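Long-range contacts in putative cellulase CEL6 (Mycobacterium tuberculosis, PDB 1UP3), which probably hydrolyses the beta-1,4-glucosidic bonds of cellulose as an endoglucanase of glycoside hydrolase family 6: residues T74-P79 and E118-A123; L187-F192 and V215-R220. All coordinates share one frame; numbering follows the deposited sequence.

Contact 1: T74-P79 and E118-A123. With BGC (beta-D-glucopyranose), chain B.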
ATOM      1  N   THR A  74       2.951   4.846  -1.798  1.00  5.44           N
ATOM      2  CA  THR A  74       1.639   4.668  -1.189  1.00  5.43           C
ATOM      3  C   THR A  74       1.123   5.985  -0.647  1.00  5.40           C
ATOM      4  O   THR A  74       1.791   6.606   0.166  1.00  6.27           O
ATOM      5  CB  THR A  74       1.736   3.640  -0.111  1.00  6.29           C
ATOM      6  OG1 THR A  74       2.141   2.390  -0.708  1.00  6.89           O
ATOM      7  CG2 THR A  74       0.344   3.377   0.532  1.00  5.66           C
ATOM      8  N   LEU A  75      -0.024   6.430  -1.135  1.00  5.16           N
ATOM      9  CA  LEU A  75      -0.616   7.674  -0.653  1.00  5.23           C
ATOM     10  C   LEU A  75      -1.563   7.358   0.488  1.00  5.65           C
ATOM     11  O   LEU A  75      -2.511   6.609   0.319  1.00  6.59           O
ATOM     12  CB  LEU A  75      -1.337   8.403  -1.803  1.00  5.87           C
ATOM     13  CG  LEU A  75      -0.465   8.715  -3.025  1.00  7.82           C
ATOM     14  CD1 LEU A  75      -1.272   9.508  -4.051  1.00 10.74           C
ATOM     15  CD2 LEU A  75       0.812   9.481  -2.675  1.00 11.28           C
ATOM     16  N   TYR A  76      -1.346   7.973   1.646  1.00  5.13           N
ATOM     17  CA  TYR A  76      -2.120   7.638   2.854  1.00  5.26           C
ATOM     18  C   TYR A  76      -2.433   8.923   3.626  1.00  5.16           C
ATOM     19  O   TYR A  76      -1.992   9.106   4.767  1.00  6.21           O
ATOM     20  CB  TYR A  76      -1.312   6.626   3.689  1.00  5.07           C
ATOM     21  CG  TYR A  76      -2.033   5.899   4.815  1.00  4.97           C
ATOM     22  CD1 TYR A  76      -3.266   5.309   4.584  1.00  5.94           C
ATOM     23  CD2 TYR A  76      -1.444   5.755   6.056  1.00  6.88           C
ATOM     24  CE1 TYR A  76      -3.951   4.608   5.587  1.00  8.47           C
ATOM     25  CE2 TYR A  76      -2.084   5.051   7.084  1.00  7.18           C
ATOM     26  CZ  TYR A  76      -3.322   4.459   6.836  1.00  7.07           C
ATOM     27  OH  TYR A  76      -3.972   3.772   7.858  1.00  7.74           O
ATOM     28  N   GLY A  77      -3.129   9.838   2.957  1.00  5.57           N
ATOM     29  CA  GLY A  77      -3.435  11.161   3.502  1.00  5.80           C
ATOM     30  C   GLY A  77      -4.919  11.490   3.592  1.00  6.44           C
ATOM     31  O   GLY A  77      -5.249  12.647   3.879  1.00  6.25           O
ATOM     32  N   ILE A  78      -5.804  10.540   3.356  1.00  6.06           N
ATOM     33  CA  ILE A  78      -7.255  10.860   3.263  1.00  5.98           C
ATOM     34  C   ILE A  78      -7.764  11.494   4.553  1.00  5.79           C
ATOM     35  O   ILE A  78      -7.338  11.129   5.651  1.00  5.98           O
ATOM     36  CB  ILE A  78      -8.087   9.581   2.904  1.00  5.78           C
ATOM     37  CG1 ILE A  78      -9.421   9.916   2.252  1.00  8.20           C
ATOM     38  CG2 ILE A  78      -8.246   8.695   4.107  1.00  7.50           C
ATOM     39  CD1 ILE A  78      -9.281  10.458   0.845  1.00  6.57           C
ATOM     40  N   PRO A  79      -8.630  12.487   4.452  1.00  5.93           N
ATOM     41  CA  PRO A  79      -9.233  13.033   5.667  1.00  5.40           C
ATOM     42  C   PRO A  79      -9.986  11.952   6.454  1.00  4.91           C
ATOM     43  O   PRO A  79     -10.572  11.048   5.875  1.00  5.43           O
ATOM     44  CB  PRO A  79     -10.186  14.119   5.139  1.00  5.03           C
ATOM     45  CG  PRO A  79      -9.539  14.569   3.861  1.00  6.16           C
ATOM     46  CD  PRO A  79      -9.009  13.267   3.280  1.00  6.51           C
ATOM     47  N   GLU A 118      -4.528   5.307  -1.259  1.00  5.08           N
ATOM     48  CA  GLU A 118      -5.313   5.299  -0.025  1.00  4.53           C
ATOM     49  C   GLU A 118      -5.757   3.933   0.486  1.00  5.82           C
ATOM     50  O   GLU A 118      -6.938   3.601   0.493  1.00  5.68           O
ATOM     51  CB  GLU A 118      -6.487   6.255  -0.157  1.00  4.42           C
ATOM     52  CG  GLU A 118      -6.049   7.696  -0.372  1.00  4.53           C
ATOM     53  CD  GLU A 118      -5.258   8.292   0.785  1.00  4.66           C
ATOM     54  OE1 GLU A 118      -5.338   7.826   1.960  1.00  4.97           O
ATOM     55  OE2 GLU A 118      -4.541   9.295   0.518  1.00  7.20           O
ATOM     56  N   PRO A 119      -4.801   3.186   1.006  1.00  5.16           N
ATOM     57  CA  PRO A 119      -5.140   1.932   1.729  1.00  6.20           C
ATOM     58  C   PRO A 119      -6.292   2.173   2.709  1.00  6.34           C
ATOM     59  O   PRO A 119      -6.232   3.129   3.471  1.00  6.33           O
ATOM     60  CB  PRO A 119      -3.853   1.624   2.508  1.00  4.90           C
ATOM     61  CG  PRO A 119      -2.773   2.120   1.581  1.00  5.29           C
ATOM     62  CD  PRO A 119      -3.352   3.417   1.008  1.00  5.20           C
ATOM     63  N   ASP A 120      -7.303   1.328   2.633  1.00  6.65           N
ATOM     64  CA  ASP A 120      -8.462   1.274   3.554  1.00  6.86           C
ATOM     65  C   ASP A 120      -9.528   2.296   3.269  1.00  7.38           C
ATOM     66  O   ASP A 120     -10.610   2.170   3.820  1.00  7.73           O
ATOM     67  CB  ASP A 120      -8.098   1.424   5.035  1.00  7.17           C
ATOM     68  CG  ASP A 120      -7.026   0.476   5.515  1.00  8.88           C
ATOM     69  OD1 ASP A 120      -6.857  -0.626   4.941  1.00  9.38           O
ATOM     70  OD2 ASP A 120      -6.322   0.788   6.518  1.00  9.48           O
ATOM     71  N   ALA A 121      -9.278   3.296   2.420  1.00  6.54           N
ATOM     72  CA  ALA A 121     -10.233   4.419   2.367  1.00  6.44           C
ATOM     73  C   ALA A 121     -11.608   3.980   1.877  1.00  6.71           C
ATOM     74  O   ALA A 121     -12.640   4.305   2.489  1.00  6.82           O
ATOM     75  CB  ALA A 121      -9.700   5.560   1.537  1.00  6.59           C
ATOM     76  N   LEU A 122     -11.654   3.272   0.769  1.00  6.37           N
ATOM     77  CA  LEU A 122     -12.950   2.821   0.224  1.00  6.13           C
ATOM     78  C   LEU A 122     -13.573   1.754   1.131  1.00  6.84           C
ATOM     79  O   LEU A 122     -14.789   1.755   1.334  1.00  7.78           O
ATOM     80  CB  LEU A 122     -12.832   2.269  -1.183  1.00  7.02           C
ATOM     81  CG  LEU A 122     -12.389   3.261  -2.275  1.00  8.27           C
ATOM     82  CD1 LEU A 122     -12.413   2.586  -3.635  1.00  9.73           C
ATOM     83  CD2 LEU A 122     -13.271   4.476  -2.290  1.00  9.91           C
ATOM     84  N   ALA A 123     -12.747   0.871   1.678  1.00  6.82           N
ATOM     85  CA  ALA A 123     -13.273  -0.270   2.472  1.00  8.20           C
ATOM     86  C   ALA A 123     -13.816   0.185   3.808  1.00  9.22           C
ATOM     87  O   ALA A 123     -14.784  -0.407   4.303  1.00 10.85           O
ATOM     88  CB  ALA A 123     -12.202  -1.336   2.672  1.00  9.11           C
TER
HETATM   89  C2  BGC B   4      -7.665  -1.548  10.271  1.00 10.07           C
HETATM   90  C3  BGC B   4      -6.623  -0.760   9.490  1.00 10.22           C
HETATM   91  C4  BGC B   4      -5.684  -1.706   8.742  1.00  8.66           C
HETATM   92  C5  BGC B   4      -6.535  -2.703   7.926  1.00  6.00           C
HETATM   93  C6  BGC B   4      -5.665  -3.788   7.277  1.00  6.77           C
HETATM   94  C1  BGC B   4      -8.395  -2.519   9.337  1.00  9.85           C
HETATM   95  O2  BGC B   4      -8.574  -0.672  10.964  1.00 13.03           O
HETATM   96  O3  BGC B   4      -5.889   0.118  10.328  1.00 10.65           O
HETATM   97  O4  BGC B   4      -4.792  -1.009   7.865  1.00  9.94           O
HETATM   98  O5  BGC B   4      -7.468  -3.393   8.743  1.00  8.49           O
HETATM   99  O6  BGC B   4      -6.452  -4.643   6.471  1.00  7.16           O
HETATM  100  O   HOH W   1      -6.489   3.214   7.576  1.00  7.90           O
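The glycan pocket lies at the C-terminal ends of the parallel strands, where Y76 and D120 are linked by water 1 and D120 reaches the sugar. Y76 OH gives its proton to the water at 2.6 Å, and the water donates in turn to D120 OD2. The same oxygen accepts a hydrogen bond from O4 of the bound beta-D-glucopyranose at 2.7 Å. The Y76 ring and the D120 carboxylate stand 83° apart, so the water joins groups turned almost perpendicular to each other. The tyrosine also meets P119 O with its edge, at 3.4 Å from Y76 CE1.

Behind this polar link, E118 holds the loop that follows strand 72-75. Its backbone N donates to L75 O (2.9 Å). The side chain bends at chi2 (-63°) and returns its carboxylate to the same loop: OE2 takes G77 N on its syn lone pair at 2.9 Å, while I78 N reaches OE1 from above the carboxylate plane at 3.1 Å. Y97 OH also bonds OE2, giving the buried carboxylate at least three hydrogen-bonding partners. A type II turn from E118 to A121 then carries the chain past P119, whose CG packs against T74 CG2 at 3.5 Å, and on to D120.

D158 accepts from the backbone N of D120, tying the turn to the end of strand 153-158. Helix 94-108 covers E118 and L75 through W100, helix 130-147 meets I78 through R136, and strand 42-44 packs W43 against T74, P119 and the Y76 ring, the last edge-to-face.

Contact 2: L187-F192 and V215-R220; sequences LNVSNF and VIDTSR. With BGC (beta-D-glucopyranose), chain B.
D217 OD2 is gripped by S190 N, which comes across the contact at 3.1 Å from above the carboxylate plane. The neighbouring oxygen, D217 OD1, takes S219 OG at 2.7 Å and S219 N, both from the same face of the carboxylate; the bond from S219 N makes an Asx turn. From the loop after strand 254-258, K261 N adds a second backbone donor to OD2 and I260 N a further one to OD1. With CG anti to the backbone N (chi1 -167°), the aspartate reaches toward the type II turn formed by N188 to N191, and its CB lies against N188 O.

The two segments contain the ends of the neighbouring parallel strands 184-187 and 213-217 and the loops that follow; helix 195-208 joins the strands in a beta-alpha-beta unit. Regular pairing closes with L187 N bonded to V215 O and D217 N to L187 O. Beyond it side chains take over: N188 ND2 donates to D217 O at 3.0 Å, the acceptor lying somewhat out of the plane of the N188 amide.

Farther along, R220 meets F192. F192 CZ lies over the centre of the R220 guanidinium, 3.3 Å from R220 CZ, with the planes 42° apart, too inclined for a parallel stack. F192 CD1 meanwhile turns the ring edge to R220 O. R220 NH2 donates a weak hydrogen bond to S190 O and forms a salt bridge with D267. Two waters bind N191 O: water 2 bridges it to S219 OG and R220 NE, water 3 to D217 O and R220 N. On the pocket side, N191 ND2 gives a nearly straight hydrogen bond (174°) to O6 of the bound beta-D-glucopyranose at 2.8 Å.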
ATOM      1  N   LEU A 187      -4.996  -5.098  -3.146  1.00  4.58           N
ATOM      2  CA  LEU A 187      -5.573  -5.970  -2.109  1.00  4.42           C
ATOM      3  C   LEU A 187      -4.569  -6.355  -1.031  1.00  4.86           C
ATOM      4  O   LEU A 187      -3.363  -6.449  -1.279  1.00  4.26           O
ATOM      5  CB  LEU A 187      -6.031  -7.266  -2.743  1.00  4.98           C
ATOM      6  CG  LEU A 187      -7.120  -7.207  -3.825  1.00  5.47           C
ATOM      7  CD1 LEU A 187      -7.353  -8.600  -4.439  1.00  3.88           C
ATOM      8  CD2 LEU A 187      -8.399  -6.647  -3.194  1.00  6.28           C
ATOM      9  N   ASN A 188      -5.099  -6.625   0.160  1.00  4.74           N
ATOM     10  CA  ASN A 188      -4.337  -7.196   1.267  1.00  5.74           C
ATOM     11  C   ASN A 188      -3.344  -6.252   1.924  1.00  4.87           C
ATOM     12  O   ASN A 188      -2.469  -6.715   2.660  1.00  4.85           O
ATOM     13  CB  ASN A 188      -3.594  -8.468   0.816  1.00  5.06           C
ATOM     14  CG  ASN A 188      -3.548  -9.568   1.898  1.00  6.60           C
ATOM     15  OD1 ASN A 188      -4.450  -9.696   2.755  1.00  4.79           O
ATOM     16  ND2 ASN A 188      -2.473 -10.323   1.894  1.00  5.07           N
ATOM     17  N   VAL A 189      -3.458  -4.946   1.643  1.00  4.55           N
ATOM     18  CA  VAL A 189      -2.467  -4.007   2.141  1.00  4.95           C
ATOM     19  C   VAL A 189      -2.453  -4.015   3.679  1.00  5.49           C
ATOM     20  O   VAL A 189      -3.486  -3.824   4.335  1.00  5.28           O
ATOM     21  CB  VAL A 189      -2.645  -2.554   1.551  1.00  5.22           C
ATOM     22  CG1 VAL A 189      -1.667  -1.582   2.226  1.00  4.69           C
ATOM     23  CG2 VAL A 189      -2.482  -2.556   0.057  1.00  4.83           C
ATOM     24  N   SER A 190      -1.278  -4.237   4.246  1.00  4.84           N
ATOM     25  CA  SER A 190      -1.103  -4.371   5.662  1.00  6.06           C
ATOM     26  C   SER A 190      -1.834  -5.529   6.291  1.00  5.88           C
ATOM     27  O   SER A 190      -1.950  -5.546   7.503  1.00  6.45           O
ATOM     28  CB  SER A 190      -1.428  -3.060   6.402  1.00  7.59           C
ATOM     29  OG  SER A 190      -0.732  -1.991   5.811  1.00  9.61           O
ATOM     30  N   ASN A 191      -2.331  -6.469   5.507  1.00  4.90           N
ATOM     31  CA  ASN A 191      -3.005  -7.639   6.096  1.00  5.03           C
ATOM     32  C   ASN A 191      -2.248  -8.919   5.755  1.00  5.47           C
ATOM     33  O   ASN A 191      -1.097  -8.870   5.362  1.00  5.32           O
ATOM     34  CB  ASN A 191      -4.477  -7.632   5.710  1.00  4.77           C
ATOM     35  CG  ASN A 191      -5.352  -8.161   6.813  1.00  5.71           C
ATOM     36  OD1 ASN A 191      -5.209  -9.315   7.215  1.00  5.84           O
ATOM     37  ND2 ASN A 191      -6.280  -7.317   7.317  1.00  6.51           N
ATOM     38  N   PHE A 192      -2.895 -10.045   5.971  1.00  4.96           N
ATOM     39  CA  PHE A 192      -2.219 -11.319   6.144  1.00  5.35           C
ATOM     40  C   PHE A 192      -2.867 -12.456   5.383  1.00  5.65           C
ATOM     41  O   PHE A 192      -2.427 -13.593   5.565  1.00  4.47           O
ATOM     42  CB  PHE A 192      -2.171 -11.658   7.665  1.00  6.25           C
ATOM     43  CG  PHE A 192      -1.540 -10.584   8.512  1.00  6.25           C
ATOM     44  CD1 PHE A 192      -0.181 -10.542   8.715  1.00  6.12           C
ATOM     45  CD2 PHE A 192      -2.328  -9.566   9.053  1.00  7.90           C
ATOM     46  CE1 PHE A 192       0.388  -9.510   9.469  1.00  6.89           C
ATOM     47  CE2 PHE A 192      -1.759  -8.533   9.777  1.00  6.88           C
ATOM     48  CZ  PHE A 192      -0.432  -8.498   9.981  1.00  5.94           C
ATOM     49  N   VAL A 215      -2.873  -5.641  -7.753  1.00  6.30           N
ATOM     50  CA  VAL A 215      -1.683  -6.091  -7.060  1.00  5.32           C
ATOM     51  C   VAL A 215      -2.086  -6.583  -5.663  1.00  4.64           C
ATOM     52  O   VAL A 215      -3.105  -6.142  -5.131  1.00  5.66           O
ATOM     53  CB  VAL A 215      -0.654  -4.974  -6.960  1.00  5.44           C
ATOM     54  CG1 VAL A 215      -0.143  -4.590  -8.318  1.00  6.15           C
ATOM     55  CG2 VAL A 215      -1.221  -3.745  -6.241  1.00  5.47           C
ATOM     56  N   ILE A 216      -1.315  -7.522  -5.126  1.00  3.69           N
ATOM     57  CA  ILE A 216      -1.547  -8.099  -3.816  1.00  3.37           C
ATOM     58  C   ILE A 216      -0.290  -7.777  -2.950  1.00  3.93           C
ATOM     59  O   ILE A 216       0.838  -8.080  -3.366  1.00  4.70           O
ATOM     60  CB  ILE A 216      -1.776  -9.614  -3.880  1.00  4.26           C
ATOM     61  CG1 ILE A 216      -3.021  -9.958  -4.716  1.00  5.19           C
ATOM     62  CG2 ILE A 216      -1.945 -10.175  -2.481  1.00  4.58           C
ATOM     63  CD1 ILE A 216      -3.111 -11.431  -5.119  1.00  5.80           C
ATOM     64  N   ASP A 217      -0.531  -7.294  -1.735  1.00  4.91           N
ATOM     65  CA  ASP A 217       0.494  -7.079  -0.683  1.00  4.63           C
ATOM     66  C   ASP A 217       0.779  -8.458  -0.091  1.00  3.93           C
ATOM     67  O   ASP A 217      -0.054  -9.040   0.609  1.00  3.80           O
ATOM     68  CB  ASP A 217      -0.001  -6.134   0.396  1.00  4.38           C
ATOM     69  CG  ASP A 217       1.058  -5.656   1.300  1.00  5.45           C
ATOM     70  OD1 ASP A 217       2.196  -6.190   1.236  1.00  5.32           O
ATOM     71  OD2 ASP A 217       0.871  -4.707   2.105  1.00  5.28           O
ATOM     72  N   THR A 218       1.973  -8.968  -0.373  1.00  4.11           N
ATOM     73  CA  THR A 218       2.453 -10.233   0.159  1.00  5.02           C
ATOM     74  C   THR A 218       3.530 -10.075   1.233  1.00  4.85           C
ATOM     75  O   THR A 218       4.247 -11.033   1.593  1.00  6.06           O
ATOM     76  CB  THR A 218       2.993 -11.116  -0.986  1.00  5.00           C
ATOM     77  OG1 THR A 218       4.038 -10.418  -1.687  1.00  4.89           O
ATOM     78  CG2 THR A 218       1.868 -11.464  -2.000  1.00  6.25           C
ATOM     79  N   SER A 219       3.635  -8.868   1.787  1.00  4.48           N
ATOM     80  CA  SER A 219       4.631  -8.582   2.803  1.00  5.62           C
ATOM     81  C   SER A 219       4.607  -9.502   4.032  1.00  5.02           C
ATOM     82  O   SER A 219       5.680  -9.855   4.587  1.00  5.42           O
ATOM     83  CB  SER A 219       4.513  -7.136   3.245  1.00  5.12           C
ATOM     84  OG  SER A 219       3.196  -6.826   3.713  1.00  6.64           O
ATOM     85  N   ARG A 220       3.412  -9.901   4.458  1.00  4.59           N
ATOM     86  CA  ARG A 220       3.258 -10.588   5.736  1.00  5.30           C
ATOM     87  C   ARG A 220       2.328 -11.784   5.677  1.00  5.16           C
ATOM     88  O   ARG A 220       1.778 -12.173   6.715  1.00  5.89           O
ATOM     89  CB  ARG A 220       2.796  -9.612   6.810  1.00  5.19           C
ATOM     90  CG  ARG A 220       3.816  -8.450   7.047  1.00  5.12           C
ATOM     91  CD  ARG A 220       3.511  -7.594   8.279  1.00  5.76           C
ATOM     92  NE  ARG A 220       2.246  -6.864   8.138  1.00  6.59           N
ATOM     93  CZ  ARG A 220       1.706  -6.170   9.098  1.00  7.27           C
ATOM     94  NH1 ARG A 220       2.325  -6.074  10.283  1.00  9.21           N
ATOM     95  NH2 ARG A 220       0.576  -5.517   8.866  1.00  7.28           N
TER
HETATM   96  C2  BGC B   4      -7.665  -1.548  10.271  1.00 10.07           C
HETATM   97  C3  BGC B   4      -6.623  -0.760   9.490  1.00 10.22           C
HETATM   98  C4  BGC B   4      -5.684  -1.706   8.742  1.00  8.66           C
HETATM   99  C5  BGC B   4      -6.535  -2.703   7.926  1.00  6.00           C
HETATM  100  C6  BGC B   4      -5.665  -3.788   7.277  1.00  6.77           C
HETATM  101  C1  BGC B   4      -8.395  -2.519   9.337  1.00  9.85           C
HETATM  102  O2  BGC B   4      -8.574  -0.672  10.964  1.00 13.03           O
HETATM  103  O3  BGC B   4      -5.889   0.118  10.328  1.00 10.65           O
HETATM  104  O4  BGC B   4      -4.792  -1.009   7.865  1.00  9.94           O
HETATM  105  O5  BGC B   4      -7.468  -3.393   8.743  1.00  8.49           O
HETATM  106  O6  BGC B   4      -6.452  -4.643   6.471  1.00  7.16           O
HETATM  107  O   HOH W   2       1.057  -6.863   5.584  1.00  4.96           O
HETATM  108  O   HOH W   3       0.674  -9.570   3.340  1.00  5.03           O

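Contacts 1 and 2 follow one another along the chain, the first closing at A123 before the second opens at L187, and their centres lie 15 Å apart. Both sit where strands of the same seven-stranded parallel sheet run out: contact 1 beyond the second and third strands, contact 2 beyond the fifth and sixth, with strand 153-158 between the pairs. They touch directly, P119 CB packing on V189 CG1 at 3.9 Å. Each also sends one side chain to the same beta-D-glucopyranose, which D82 binds too. Loops from well-separated parts of the sequence thus contribute to one glycan pocket, consistent with the cellulose-degrading role of family 6 enzymes.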